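Local coordinates for glycoside hydrolase family 81 (PDB 6FOP), which probably hydrolyses beta-1,3-glucans such as laminarin, as a glucanase of the Clostridium thermocellum cellulosome, at residues A483-D487 with G488-A492. Sequence-based numbering, arbitrary orientation.
Sequences AGFAD and GNNQA. Unlike the reference sequence in segment 488-492: Ala492 (reference Glu).
A type I beta turn from Phe485 to Gly488 brings the chain back on itself just before the short strand 490-491. Gly488 N donates to Phe485 O at 3.0 Å. Gly488, the last residue of the turn, has a positive phi of 83°. Just upstream, Gly484 is the centre of an inverse gamma turn, with a weak bond from Phe485 N to Ala483 O.

The Phe485 side chain lies back against the last residue of its own turn, Gly488, and reaches toward Asn490. Its CG is anti to the carbonyl carbon (chi1 -59°), and CB and CD2 come against the carbonyl of Gly488, with Phe485 CD2 3.4 Å from Gly488 O. That oxygen is buried here and has no hydrogen-bond partner in the model. Farther along the ring, Phe485 CE2 meets Asn490 ND2 at 4.1 Å, and the ring and amide planes are 78° apart. Trp556 packs edge-to-face with Phe485.

Ala483 comes back beside Asn489, their CA atoms 4.3 Å apart. Its CB lies against the Asn489 side chain, 3.7 Å from Asn489 ND2. The Asn489 amide is held through both of its ends. Asn489 OD1 takes the next backbone N-H, from Asn490 N, at 2.8 Å in the carbonyl plane and on a lone pair. Asn489 ND2 donates to the backbone oxygens of Ser39 and Ser480, which fixes the amide's rotation.

Backbone hydrogen bonds pair Asp487, Asn489 and Gln491 with Gly558, Gly557 and Val555. Thus a type I turn with glycine in its last position leads into strand 490-491, an outermost strand of a small antiparallel sheet in the family 81 C-terminal region.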
loop_
_atom_site.group_PDB
_atom_site.type_symbol
_atom_site.label_atom_id
_atom_site.label_comp_id
_atom_site.label_asym_id
_atom_site.label_seq_id
_atom_site.Cartn_x
_atom_site.Cartn_y
_atom_site.Cartn_z
ATOM N N ALA A 483 -6.952 3.500 -11.520
ATOM C CA ALA A 483 -8.074 3.858 -10.621
ATOM C C ALA A 483 -9.332 4.261 -11.397
ATOM O O ALA A 483 -10.143 5.080 -10.953
ATOM C CB ALA A 483 -7.668 4.924 -9.626
ATOM N N GLY A 484 -9.560 3.627 -12.531
ATOM C CA GLY A 484 -10.656 3.968 -13.439
ATOM C C GLY A 484 -11.955 3.260 -13.068
ATOM O O GLY A 484 -12.576 2.598 -13.912
ATOM N N PHE A 485 -12.390 3.471 -11.831
ATOM C CA PHE A 485 -13.594 2.842 -11.276
ATOM C C PHE A 485 -14.359 3.895 -10.476
ATOM O O PHE A 485 -13.758 4.807 -9.905
ATOM C CB PHE A 485 -13.200 1.707 -10.319
ATOM C CG PHE A 485 -12.383 0.637 -10.943
ATOM C CD1 PHE A 485 -13.006 -0.415 -11.576
ATOM C CD2 PHE A 485 -10.990 0.640 -10.838
ATOM C CE1 PHE A 485 -12.248 -1.424 -12.146
ATOM C CE2 PHE A 485 -10.225 -0.383 -11.384
ATOM C CZ PHE A 485 -10.857 -1.405 -12.045
ATOM N N ALA A 486 -15.682 3.767 -10.429
ATOM C CA ALA A 486 -16.487 4.633 -9.583
ATOM C C ALA A 486 -16.000 4.655 -8.143
ATOM O O ALA A 486 -16.076 5.695 -7.486
ATOM C CB ALA A 486 -17.948 4.215 -9.616
ATOM N N ASP A 487 -15.536 3.502 -7.643
ATOM C CA ASP A 487 -15.056 3.389 -6.266
ATOM C C ASP A 487 -13.576 3.644 -6.064
ATOM O O ASP A 487 -13.045 3.413 -4.960
ATOM C CB ASP A 487 -15.455 2.023 -5.712
ATOM C CG ASP A 487 -16.952 1.913 -5.515
ATOM O OD1 ASP A 487 -17.600 2.935 -5.178
ATOM O OD2 ASP A 487 -17.491 0.840 -5.727
ATOM N N GLY A 488 -12.930 4.158 -7.101
ATOM C CA GLY A 488 -11.537 4.554 -7.005
ATOM C C GLY A 488 -10.555 3.417 -7.196
ATOM O O GLY A 488 -10.794 2.514 -8.006
ATOM N N ASN A 489 -9.410 3.532 -6.536
ATOM C CA ASN A 489 -8.406 2.461 -6.588
ATOM C C ASN A 489 -8.835 1.348 -5.639
ATOM O O ASN A 489 -9.780 1.507 -4.870
ATOM C CB ASN A 489 -7.007 3.025 -6.333
ATOM C CG ASN A 489 -5.937 2.291 -7.133
ATOM O OD1 ASN A 489 -5.911 1.051 -7.153
ATOM N ND2 ASN A 489 -5.050 3.012 -7.778
ATOM N N ASN A 490 -8.126 0.211 -5.716
ATOM C CA ASN A 490 -8.429 -0.942 -4.897
ATOM C C ASN A 490 -7.153 -1.681 -4.561
ATOM O O ASN A 490 -6.175 -1.600 -5.276
ATOM C CB ASN A 490 -9.403 -1.910 -5.580
ATOM C CG ASN A 490 -8.755 -2.666 -6.700
ATOM O OD1 ASN A 490 -8.116 -3.725 -6.458
ATOM N ND2 ASN A 490 -8.896 -2.178 -7.927
ATOM N N GLN A 491 -7.216 -2.442 -3.472
ATOM C CA GLN A 491 -6.253 -3.518 -3.250
ATOM C C GLN A 491 -7.021 -4.685 -2.600
ATOM O O GLN A 491 -7.721 -4.486 -1.600
ATOM C CB GLN A 491 -5.028 -3.126 -2.407
ATOM C CG GLN A 491 -4.086 -4.315 -2.168
ATOM C CD GLN A 491 -2.752 -3.900 -1.624
ATOM O OE1 GLN A 491 -1.790 -3.730 -2.396
ATOM N NE2 GLN A 491 -2.669 -3.707 -0.306
ATOM N N ALA A 492 -6.838 -5.882 -3.165
ATOM C CA ALA A 492 -7.382 -7.126 -2.572
ATOM C C ALA A 492 -6.292 -7.743 -1.670
ATOM O O ALA A 492 -6.349 -7.601 -0.453
ATOM C CB ALA A 492 -7.899 -8.047 -3.662
#